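Local coordinates for protein oxidase/hydroxylase (Streptomyces hygroscopicus subsp. hygroscopicus, PDB 4XCB) that binds a metal ion, 2-oxoglutarate and hygromycin B in a double-stranded beta-helix, and probably acts as a 2-oxoglutarate-dependent oxygenase in orthosomycin biosynthesis, at residues A[5-9]-A[10-14]. Residues are numbered along the deposited sequence; the frame is centred on the assembly and turned at random.
Sequences PALTR and EQLYI
Thr8 and Gln11 trade bonds in both directions at the start of helix 9-18, a worked example of the capping box. Thr8, the N-cap residue, turns its hydroxyl toward the first turn: with OG1 set between its own backbone N and carbonyl carbon (chi1 64°), the oxygen accepts from Gln11 N at 3.1 Å. In return the Gln11 side chain, extended beyond CG, crosses the threonine obliquely and brings OE1 to Thr8 N, 2.9 Å away. That bond is nearly straight and lies in the carbonyl plane of the amide, on a lone pair, with CG of Gln11 passing OG1 of Thr8 at 3.4 Å. A water donates to both Gln11 OE1 and Ala6 O, so the amide oxygen takes two bonds and reaches back to the loop. The Leu12 N to Thr8 O bond, 2.9 Å, is an i to i+4 backbone bond that starts from the N-cap residue itself. On the inner side CD1 of Leu7 meets CD2 of Leu12 at 3.9 Å, while Leu7 also packs on Pro77 and Val81 of helix 72-82 and on Leu21. The other branch of Leu12, CD1, sits over one face of the Arg9 guanidinium, offset toward its rim and 3.3 Å from NH2 of Arg9; Phe167 of the second subunit packs on both residues. With an alanine here in place of Gln11, Thr8 N is likely to lose its side-chain acceptor and the water one of its two holds. Reciprocal capping thus satisfies amides at the helix start, while Leu7 and Leu12 form an apolar contact beside it.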
# COMPACT_ATOMS: atom_id res chain seq x y z
N PRO A 5 -21.92 12.74 11.56
CA PRO A 5 -20.81 12.72 10.61
C PRO A 5 -20.92 13.81 9.55
O PRO A 5 -21.99 14.03 8.99
CB PRO A 5 -20.92 11.33 9.98
CG PRO A 5 -21.54 10.50 11.06
CD PRO A 5 -22.53 11.41 11.73
N ALA A 6 -19.81 14.49 9.30
CA ALA A 6 -19.77 15.55 8.30
C ALA A 6 -20.03 14.98 6.92
O ALA A 6 -20.68 15.62 6.09
CB ALA A 6 -18.44 16.24 8.33
N LEU A 7 -19.50 13.79 6.69
CA LEU A 7 -19.65 13.12 5.40
C LEU A 7 -20.34 11.78 5.57
O LEU A 7 -20.01 11.01 6.48
CB LEU A 7 -18.28 12.91 4.73
CG LEU A 7 -17.51 14.18 4.33
CD1 LEU A 7 -16.21 13.80 3.64
CD2 LEU A 7 -18.37 15.08 3.46
N THR A 8 -21.28 11.49 4.68
CA THR A 8 -21.97 10.21 4.70
C THR A 8 -21.06 9.11 4.17
O THR A 8 -19.99 9.39 3.63
CB THR A 8 -23.24 10.24 3.85
OG1 THR A 8 -22.89 10.46 2.48
CG2 THR A 8 -24.16 11.35 4.33
N ARG A 9 -21.50 7.86 4.32
CA ARG A 9 -20.79 6.70 3.78
C ARG A 9 -20.57 6.88 2.28
O ARG A 9 -19.48 6.63 1.75
CB ARG A 9 -21.57 5.40 4.05
CG ARG A 9 -21.48 4.88 5.47
CD ARG A 9 -20.05 4.49 5.82
NE ARG A 9 -19.41 5.47 6.69
CZ ARG A 9 -18.14 5.39 7.10
NH1 ARG A 9 -17.38 4.38 6.71
NH2 ARG A 9 -17.64 6.33 7.89
N GLU A 10 -21.62 7.34 1.59
CA GLU A 10 -21.55 7.52 0.16
C GLU A 10 -20.59 8.65 -0.22
O GLU A 10 -19.84 8.52 -1.18
CB GLU A 10 -22.94 7.80 -0.40
CG GLU A 10 -22.97 7.84 -1.90
CD GLU A 10 -24.37 8.02 -2.44
OE1 GLU A 10 -25.23 7.15 -2.17
OE2 GLU A 10 -24.61 9.04 -3.12
N GLN A 11 -20.62 9.75 0.54
CA GLN A 11 -19.72 10.87 0.27
C GLN A 11 -18.26 10.45 0.46
O GLN A 11 -17.41 10.80 -0.36
CB GLN A 11 -20.06 12.06 1.18
CG GLN A 11 -21.28 12.83 0.72
CD GLN A 11 -21.66 13.96 1.68
OE1 GLN A 11 -21.78 13.75 2.88
NE2 GLN A 11 -21.85 15.17 1.13
N LEU A 12 -17.97 9.72 1.53
CA LEU A 12 -16.62 9.16 1.72
C LEU A 12 -16.23 8.23 0.57
O LEU A 12 -15.09 8.26 0.10
CB LEU A 12 -16.51 8.42 3.05
CG LEU A 12 -16.58 9.31 4.29
CD1 LEU A 12 -16.81 8.48 5.53
CD2 LEU A 12 -15.28 10.09 4.41
N TYR A 13 -17.18 7.41 0.13
CA TYR A 13 -16.90 6.46 -0.95
C TYR A 13 -16.49 7.22 -2.19
O TYR A 13 -15.50 6.88 -2.84
CB TYR A 13 -18.11 5.58 -1.27
CG TYR A 13 -17.83 4.58 -2.38
CD1 TYR A 13 -17.39 3.29 -2.09
CD2 TYR A 13 -18.00 4.93 -3.71
CE1 TYR A 13 -17.14 2.38 -3.11
CE2 TYR A 13 -17.75 4.03 -4.72
CZ TYR A 13 -17.32 2.76 -4.42
OH TYR A 13 -17.08 1.89 -5.45
N ILE A 14 -17.28 8.24 -2.52
CA ILE A 14 -17.02 9.07 -3.69
C ILE A 14 -15.71 9.84 -3.56
O ILE A 14 -14.94 9.90 -4.52
CB ILE A 14 -18.21 10.02 -3.92
CG1 ILE A 14 -19.43 9.18 -4.29
CG2 ILE A 14 -17.90 11.04 -5.01
CD1 ILE A 14 -20.71 9.97 -4.38
O HOH W 1 -22.83 14.79 4.89